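Local coordinates for enoyl-acyl carrier protein reductase (Uncultured bacterium, PDB 6KIA) that probably reduces enoyl-acyl carrier protein with NADH in bacterial fatty acid synthesis, and gives resistance to triclosan, at residues K18-V23 with G152-F157; M46-I51 with A75-R80; D93-E98 with I123-A128. All coordinates share one frame; numbering follows the deposited sequence.

Contacts 1 and 2 lie in one sheet, and their centres are about 12 Å apart. They share a seam between strands 21-25 and 47-56, where Phe-22 N lies 2.8 Å from Thr-47 O and Phe-22 O 2.9 Å from Val-49 N, both probable hydrogen bonds. Contact 3 lies well apart, its centre about 37 Å from that of contact 1 and about 33 Å from that of contact 2. It is connected to contact 1 through the chain, since helix 120-146 leads on to strand 155-159. The bound NADH is about 11 Å from the side chain of Phe-22 and about 9 Å from the side chains of Leu-77 and Asp-93.

Contact 1 of 3, residues K18-V23 with G152-F157; sequences KGDVFV and GANAFF
Asp-20 OD2 takes a weak hydrogen bond from Asn-154 ND2, at 3.3 Å, and another from Arg-17 N, just before the segment. The other carboxylate oxygen, Asp-20 OD1, takes a nearly straight bond from Asn-154 N at 2.8 Å, N-H...O angle 174°. This donor comes from above the carboxylate plane. Asp-20 and Asn-154 lie side by side and point the same way. The amide oxygen, Asn-154 OD1, is held by Gln-233 N.

Beyond this pair the two chains run parallel as strands. Val-21 N bonds to Asn-154 O, Phe-156 N to Val-21 O, and Val-23 N to Phe-156 O. The pairing is part of the parallel core of a Rossmann-type sheet.

Phe-22 and Phe-156 lie on the same face of the sheet. Both rings leave the chain with CG anti to the backbone N (chi1 179° in Phe-22), and this lays them side by side. Phe-22 CE2 stands 3.8 Å above the plane of the Phe-156 ring, over its centre. The two rings are oblique, with planes at 57°. On the other face of the sheet Val-23 CB packs 3.8 Å from Phe-157 CD1. Leu-37 touches both Phe-22 and Phe-156, and Leu-145 both Val-23 and Phe-157.

Contact 2 of 3, residues M46-I51 with A75-R80; sequences MTIVGI and ANLGGR
Strand 47-51 and the chain at Arg-80 run parallel and meet in one bridge, Val-49 with Arg-80, whose CA atoms are 4.9 Å apart. This is the start of the pairing that closes a beta-alpha-beta crossover of the Rossmann-type sheet. Strand 47-56 leads through helix 67-77 to strand 80-83. The helix ends at Leu-77. Gly-78 then turns with positive phi, and the next two residues bring the chain alongside the strand.

The firm backbone bond is Gly-50 N to Arg-80 O, at 2.9 Å with an N-H...O angle of 155°. The other is weak: Arg-80 N lies 3.2 Å from Ile-48 O, and its angle is only 130°. A water supports this loose end of the pairing. It donates to Ile-48 O at 2.7 Å and accepts from Arg-80 N at 3.1 Å. Gly-79 CA also makes a CA-H...O contact with Ile-48 O.

The CB of Leu-77 points toward the strand, and CG lies anti to the backbone N (chi1 179°). Its CD2 branch rests 3.4 Å from Gly-50 N. Gly-50 has no side chain, and CD2 packs directly on its backbone, with Gly-50 CA also close by. Leu-77 CG meets Ile-48 CG2 at 3.9 Å. The same isoleucine sets its CB against Gly-78 O. Ile-38 of helix 34-43 touches both Ile-48 and Leu-77.

Val-49 and Arg-80 point to the other face. There Leu-145 of helix 120-146 packs on Val-49. The Arg-80 side chain leads away from the strand, and its NH1 forms a salt bridge with Glu-144. Val-49 CG1 stays close to the bridge, 3.6 Å from Arg-80 O.

Contact 3 of 3, residues D93-E98 with I123-A128; sequences DAPAGE and IEKCRA
Cys-126 packs on the loop through CB and SG, both close to Asp-93 O. CB is 3.2 Å from this oxygen, and SG is 3.3 Å from it. Asp-93 O is buried here and has no hydrogen-bond partner in the model. The sulfur lies beside the backbone N of Cys-126 (chi1 -64°), and it also touches Ala-94 CB at 3.9 Å. The carboxylate of Asp-93 is engaged further along helix 120-146, in a salt bridge with Arg-133.

Lys-125 and Pro-95 form the second patch. The lysine chain crosses the proline ring at about a right angle. Pro-95 CG sits 3.5 Å from Lys-125 CD and also touches Lys-125 CG. Lys-125 is extended as far as CD and then bends at chi3 (-30°). Its NZ ends 4.1 Å from Glu-98 OE1. This is too long for a salt bridge, though the opposite charges may still attract.

No hydrogen bond crosses the contact. It joins the loop before helix 101-105 to helix 120-146. Glu-98 N bonds to Pro-95 O at 3.1 Å and closes the loop's bend. With Gly-97 in third place at positive phi, Pro-95 to Glu-98 make a classic type II beta turn.

Contact 1 of 3, residues K18-V23 with G152-F157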
loop_
_atom_site.group_PDB
_atom_site.type_symbol
_atom_site.label_atom_id
_atom_site.label_comp_id
_atom_site.label_asym_id
_atom_site.label_seq_id
_atom_site.Cartn_x
_atom_site.Cartn_y
_atom_site.Cartn_z
ATOM N N LYS A 18 8.449 21.166 -15.458
ATOM C CA LYS A 18 9.868 20.895 -15.710
ATOM C C LYS A 18 10.783 21.556 -14.675
ATOM O O LYS A 18 10.644 22.748 -14.395
ATOM C CB LYS A 18 10.250 21.399 -17.106
ATOM C CG LYS A 18 11.536 20.820 -17.675
ATOM C CD LYS A 18 11.974 21.615 -18.900
ATOM C CE LYS A 18 12.021 23.109 -18.599
ATOM N NZ LYS A 18 12.290 23.923 -19.819
ATOM N N GLY A 19 11.712 20.776 -14.119
ATOM C CA GLY A 19 12.647 21.281 -13.136
ATOM C C GLY A 19 12.265 20.916 -11.716
ATOM O O GLY A 19 13.135 20.852 -10.832
ATOM N N ASP A 20 10.969 20.715 -11.485
ATOM C CA ASP A 20 10.496 20.251 -10.183
ATOM C C ASP A 20 10.867 18.782 -10.032
ATOM O O ASP A 20 11.047 18.087 -11.027
ATOM C CB ASP A 20 8.991 20.468 -10.042
ATOM C CG ASP A 20 8.624 21.941 -10.048
ATOM O OD1 ASP A 20 9.479 22.776 -9.652
ATOM O OD2 ASP A 20 7.501 22.269 -10.471
ATOM N N VAL A 21 11.006 18.314 -8.793
ATOM C CA VAL A 21 11.616 17.009 -8.549
ATOM C C VAL A 21 10.654 16.086 -7.817
ATOM O O VAL A 21 10.082 16.454 -6.801
ATOM C CB VAL A 21 12.903 17.135 -7.717
ATOM C CG1 VAL A 21 13.566 15.776 -7.485
ATOM C CG2 VAL A 21 13.894 18.074 -8.442
ATOM N N PHE A 22 10.469 14.898 -8.375
ATOM C CA PHE A 22 9.620 13.880 -7.779
ATOM C C PHE A 22 10.491 12.791 -7.178
ATOM O O PHE A 22 11.330 12.214 -7.873
ATOM C CB PHE A 22 8.673 13.292 -8.832
ATOM C CG PHE A 22 7.768 12.210 -8.299
ATOM C CD1 PHE A 22 8.177 10.889 -8.290
ATOM C CD2 PHE A 22 6.493 12.520 -7.844
ATOM C CE1 PHE A 22 7.329 9.881 -7.803
ATOM C CE2 PHE A 22 5.635 11.533 -7.372
ATOM C CZ PHE A 22 6.057 10.211 -7.349
ATOM N N VAL A 23 10.303 12.511 -5.886
ATOM C CA VAL A 23 11.143 11.549 -5.203
ATOM C C VAL A 23 10.315 10.349 -4.773
ATOM O O VAL A 23 9.401 10.495 -3.975
ATOM C CB VAL A 23 11.828 12.150 -3.971
ATOM C CG1 VAL A 23 12.751 11.108 -3.323
ATOM C CG2 VAL A 23 12.636 13.382 -4.368
ATOM N N GLY A 152 13.911 27.338 -5.553
ATOM C CA GLY A 152 12.801 27.717 -6.403
ATOM C C GLY A 152 12.002 26.523 -6.898
ATOM O O GLY A 152 10.904 26.690 -7.406
ATOM N N ALA A 153 12.556 25.329 -6.785
ATOM C CA ALA A 153 11.817 24.148 -7.249
ATOM C C ALA A 153 10.713 23.715 -6.296
ATOM O O ALA A 153 10.720 24.024 -5.096
ATOM C CB ALA A 153 12.752 23.022 -7.491
ATOM N N ASN A 154 9.749 23.002 -6.869
ATOM C CA ASN A 154 8.762 22.260 -6.089
ATOM C C ASN A 154 9.271 20.854 -5.912
ATOM O O ASN A 154 9.937 20.331 -6.795
ATOM C CB ASN A 154 7.404 22.256 -6.793
ATOM C CG ASN A 154 6.824 23.648 -6.965
ATOM O OD1 ASN A 154 7.057 24.530 -6.148
ATOM N ND2 ASN A 154 6.038 23.839 -8.028
ATOM N N ALA A 155 8.989 20.248 -4.760
ATOM C CA ALA A 155 9.388 18.879 -4.514
ATOM C C ALA A 155 8.167 18.055 -4.040
ATOM O O ALA A 155 7.358 18.498 -3.213
ATOM C CB ALA A 155 10.524 18.812 -3.487
ATOM N N PHE A 156 8.093 16.841 -4.559
ATOM C CA PHE A 156 7.005 15.899 -4.304
ATOM C C PHE A 156 7.659 14.618 -3.803
ATOM O O PHE A 156 8.306 13.892 -4.569
ATOM C CB PHE A 156 6.225 15.675 -5.624
ATOM C CG PHE A 156 4.916 14.921 -5.496
ATOM C CD1 PHE A 156 3.854 15.236 -6.338
ATOM C CD2 PHE A 156 4.702 13.997 -4.486
ATOM C CE1 PHE A 156 2.618 14.554 -6.235
ATOM C CE2 PHE A 156 3.474 13.319 -4.381
ATOM C CZ PHE A 156 2.449 13.621 -5.245
ATOM N N PHE A 157 7.514 14.348 -2.504
ATOM C CA PHE A 157 8.073 13.140 -1.906
ATOM C C PHE A 157 6.957 12.118 -1.788
ATOM O O PHE A 157 6.004 12.352 -1.049
ATOM C CB PHE A 157 8.676 13.418 -0.513
ATOM C CG PHE A 157 9.885 14.312 -0.523
ATOM C CD1 PHE A 157 11.164 13.782 -0.654
ATOM C CD2 PHE A 157 9.734 15.667 -0.367
ATOM C CE1 PHE A 157 12.285 14.601 -0.632
ATOM C CE2 PHE A 157 10.837 16.501 -0.335
ATOM C CZ PHE A 157 12.128 15.968 -0.489
#

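Contact 2 of 3, residues M46-I51 with A75-R80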
loop_
_atom_site.group_PDB
_atom_site.type_symbol
_atom_site.label_atom_id
_atom_site.label_comp_id
_atom_site.label_asym_id
_atom_site.label_seq_id
_atom_site.Cartn_x
_atom_site.Cartn_y
_atom_site.Cartn_z
ATOM N N MET A 46 8.476 16.271 -14.703
ATOM C CA MET A 46 9.295 16.335 -13.496
ATOM C C MET A 46 10.530 15.461 -13.618
ATOM O O MET A 46 10.544 14.445 -14.320
ATOM C CB MET A 46 8.491 15.895 -12.268
ATOM C CG MET A 46 7.320 16.795 -11.992
ATOM S SD MET A 46 6.403 16.254 -10.520
ATOM C CE MET A 46 7.423 16.917 -9.182
ATOM N N THR A 47 11.583 15.893 -12.951
ATOM C CA THR A 47 12.738 15.050 -12.721
ATOM C C THR A 47 12.425 13.961 -11.711
ATOM O O THR A 47 11.942 14.241 -10.619
ATOM C CB THR A 47 13.907 15.862 -12.214
ATOM O OG1 THR A 47 14.188 16.885 -13.174
ATOM C CG2 THR A 47 15.132 14.978 -12.045
ATOM N N ILE A 48 12.675 12.722 -12.108
ATOM C CA ILE A 48 12.352 11.554 -11.300
ATOM C C ILE A 48 13.597 11.066 -10.567
ATOM O O ILE A 48 14.636 10.807 -11.177
ATOM C CB ILE A 48 11.779 10.391 -12.163
ATOM C CG1 ILE A 48 10.634 10.858 -13.091
ATOM C CG2 ILE A 48 11.410 9.202 -11.285
ATOM C CD1 ILE A 48 9.406 11.490 -12.396
ATOM N N VAL A 49 13.497 10.969 -9.246
ATOM C CA VAL A 49 14.564 10.431 -8.414
ATOM C C VAL A 49 13.948 9.375 -7.492
ATOM O O VAL A 49 12.767 9.449 -7.157
ATOM C CB VAL A 49 15.280 11.550 -7.610
ATOM C CG1 VAL A 49 16.407 10.987 -6.736
ATOM C CG2 VAL A 49 15.833 12.584 -8.578
ATOM N N GLY A 50 14.713 8.343 -7.155
ATOM C CA GLY A 50 14.241 7.338 -6.225
ATOM C C GLY A 50 15.300 6.779 -5.295
ATOM O O GLY A 50 16.508 7.006 -5.452
ATOM N N ILE A 51 14.843 6.016 -4.308
ATOM C CA ILE A 51 15.724 5.318 -3.393
ATOM C C ILE A 51 15.814 3.841 -3.754
ATOM O O ILE A 51 15.055 3.338 -4.594
ATOM C CB ILE A 51 15.257 5.489 -1.915
ATOM C CG1 ILE A 51 13.857 4.912 -1.665
ATOM C CG2 ILE A 51 15.221 6.973 -1.546
ATOM C CD1 ILE A 51 13.802 3.434 -1.300
ATOM N N ALA A 75 16.732 2.337 -14.958
ATOM C CA ALA A 75 15.937 2.223 -16.179
ATOM C C ALA A 75 14.494 1.864 -15.828
ATOM O O ALA A 75 13.550 2.321 -16.469
ATOM C CB ALA A 75 16.524 1.198 -17.107
ATOM N N ASN A 76 14.343 1.039 -14.799
ATOM C CA ASN A 76 13.020 0.644 -14.338
ATOM C C ASN A 76 12.245 1.817 -13.738
ATOM O O ASN A 76 11.033 1.941 -13.933
ATOM C CB ASN A 76 13.138 -0.462 -13.297
ATOM C CG ASN A 76 11.805 -0.786 -12.646
ATOM O OD1 ASN A 76 10.871 -1.215 -13.320
ATOM N ND2 ASN A 76 11.716 -0.598 -11.330
ATOM N N LEU A 77 12.952 2.668 -12.998
ATOM C CA LEU A 77 12.344 3.849 -12.400
ATOM C C LEU A 77 12.128 4.968 -13.424
ATOM O O LEU A 77 11.138 5.703 -13.375
ATOM C CB LEU A 77 13.220 4.362 -11.250
ATOM C CG LEU A 77 12.721 5.621 -10.541
ATOM C CD1 LEU A 77 11.574 5.273 -9.634
ATOM C CD2 LEU A 77 13.835 6.307 -9.758
ATOM N N GLY A 78 13.074 5.102 -14.349
ATOM C CA GLY A 78 13.090 6.202 -15.302
ATOM C C GLY A 78 13.664 7.476 -14.706
ATOM O O GLY A 78 13.201 8.585 -14.976
ATOM N N GLY A 79 14.712 7.308 -13.909
ATOM C CA GLY A 79 15.373 8.421 -13.265
ATOM C C GLY A 79 16.528 7.933 -12.417
ATOM O O GLY A 79 16.808 6.739 -12.351
ATOM N N ARG A 80 17.164 8.855 -11.716
ATOM C CA ARG A 80 18.311 8.516 -10.888
ATOM C C ARG A 80 17.916 7.830 -9.590
ATOM O O ARG A 80 16.898 8.158 -8.986
ATOM C CB ARG A 80 19.114 9.764 -10.544
ATOM C CG ARG A 80 20.007 10.281 -11.658
ATOM C CD ARG A 80 21.196 10.992 -11.041
ATOM N NE ARG A 80 21.698 10.220 -9.908
ATOM C CZ ARG A 80 22.370 10.733 -8.884
ATOM N NH1 ARG A 80 22.782 9.946 -7.898
ATOM N NH2 ARG A 80 22.630 12.033 -8.850
HETATM O O HOH W 1 16.837 11.843 -12.389
#

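Contact 3 of 3, residues D93-E98 with I123-A128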
loop_
_atom_site.group_PDB
_atom_site.type_symbol
_atom_site.label_atom_id
_atom_site.label_comp_id
_atom_site.label_asym_id
_atom_site.label_seq_id
_atom_site.Cartn_x
_atom_site.Cartn_y
_atom_site.Cartn_z
ATOM N N ASP A 93 18.597 -6.587 12.096
ATOM C CA ASP A 93 19.576 -5.717 12.742
ATOM C C ASP A 93 19.985 -6.214 14.136
ATOM O O ASP A 93 19.171 -6.764 14.875
ATOM C CB ASP A 93 19.019 -4.299 12.836
ATOM C CG ASP A 93 19.010 -3.594 11.492
ATOM O OD1 ASP A 93 17.905 -3.371 10.937
ATOM O OD2 ASP A 93 20.114 -3.294 10.980
ATOM N N ALA A 94 21.244 -5.980 14.496
ATOM C CA ALA A 94 21.755 -6.350 15.817
ATOM C C ALA A 94 23.131 -5.727 16.033
ATOM O O ALA A 94 23.823 -5.413 15.069
ATOM C CB ALA A 94 21.826 -7.878 15.965
ATOM N N PRO A 95 23.537 -5.552 17.302
ATOM C CA PRO A 95 24.937 -5.209 17.577
ATOM C C PRO A 95 25.857 -6.300 17.039
ATOM O O PRO A 95 25.419 -7.444 16.933
ATOM C CB PRO A 95 24.994 -5.133 19.104
ATOM C CG PRO A 95 23.616 -4.853 19.523
ATOM C CD PRO A 95 22.735 -5.587 18.538
ATOM N N ALA A 96 27.080 -5.941 16.658
ATOM C CA ALA A 96 28.020 -6.885 16.049
ATOM C C ALA A 96 28.106 -8.227 16.777
ATOM O O ALA A 96 28.341 -8.286 17.984
ATOM C CB ALA A 96 29.406 -6.258 15.979
ATOM N N GLY A 97 27.882 -9.306 16.036
ATOM C CA GLY A 97 28.044 -10.636 16.589
ATOM C C GLY A 97 26.921 -11.157 17.467
ATOM O O GLY A 97 27.048 -12.235 18.041
ATOM N N GLU A 98 25.836 -10.403 17.602
ATOM C CA GLU A 98 24.730 -10.827 18.465
ATOM C C GLU A 98 23.508 -11.237 17.638
ATOM O O GLU A 98 23.395 -10.859 16.466
ATOM C CB GLU A 98 24.371 -9.718 19.460
ATOM C CG GLU A 98 25.579 -9.123 20.172
ATOM C CD GLU A 98 25.197 -8.129 21.259
ATOM O OE1 GLU A 98 23.984 -7.953 21.513
ATOM O OE2 GLU A 98 26.112 -7.515 21.853
ATOM N N ILE A 123 15.519 -7.373 21.905
ATOM C CA ILE A 123 14.797 -6.921 20.721
ATOM C C ILE A 123 14.818 -5.393 20.656
ATOM O O ILE A 123 14.918 -4.813 19.572
ATOM C CB ILE A 123 13.354 -7.454 20.694
ATOM C CG1 ILE A 123 13.361 -8.930 20.284
ATOM C CG2 ILE A 123 12.491 -6.671 19.693
ATOM C CD1 ILE A 123 12.053 -9.608 20.480
ATOM N N GLU A 124 14.725 -4.745 21.812
ATOM C CA GLU A 124 14.776 -3.288 21.873
ATOM C C GLU A 124 16.154 -2.776 21.443
ATOM O O GLU A 124 16.275 -1.764 20.723
ATOM C CB GLU A 124 14.447 -2.799 23.283
ATOM C CG GLU A 124 14.598 -1.291 23.459
ATOM C CD GLU A 124 13.807 -0.497 22.431
ATOM O OE1 GLU A 124 12.594 -0.753 22.278
ATOM O OE2 GLU A 124 14.400 0.384 21.772
ATOM N N LYS A 125 17.198 -3.471 21.886
ATOM C CA LYS A 125 18.547 -3.144 21.421
ATOM C C LYS A 125 18.673 -3.206 19.893
ATOM O O LYS A 125 19.227 -2.304 19.239
ATOM C CB LYS A 125 19.556 -4.067 22.083
ATOM C CG LYS A 125 21.008 -3.755 21.778
ATOM C CD LYS A 125 21.919 -4.660 22.593
ATOM C CE LYS A 125 21.256 -5.038 23.917
ATOM N NZ LYS A 125 21.841 -6.251 24.548
ATOM N N CYS A 126 18.129 -4.273 19.331
ATOM C CA CYS A 126 18.092 -4.438 17.875
ATOM C C CYS A 126 17.266 -3.356 17.164
ATOM O O CYS A 126 17.650 -2.870 16.087
ATOM C CB CYS A 126 17.554 -5.826 17.513
ATOM S SG CYS A 126 18.603 -7.202 18.058
ATOM N N ARG A 127 16.120 -3.007 17.743
ATOM C CA ARG A 127 15.258 -1.974 17.179
ATOM C C ARG A 127 16.013 -0.662 17.109
ATOM O O ARG A 127 15.935 0.045 16.101
ATOM C CB ARG A 127 13.969 -1.802 18.006
ATOM C CG ARG A 127 12.928 -0.861 17.385
ATOM C CD ARG A 127 11.584 -0.899 18.106
ATOM N NE ARG A 127 10.488 -0.531 17.202
ATOM C CZ ARG A 127 9.192 -0.548 17.518
ATOM N NH1 ARG A 127 8.806 -0.901 18.737
ATOM N NH2 ARG A 127 8.277 -0.198 16.607
ATOM N N ALA A 128 16.731 -0.328 18.187
ATOM C CA ALA A 128 17.534 0.899 18.222
ATOM C C ALA A 128 18.606 0.909 17.145
ATOM O O ALA A 128 18.765 1.912 16.427
ATOM C CB ALA A 128 18.172 1.093 19.592
#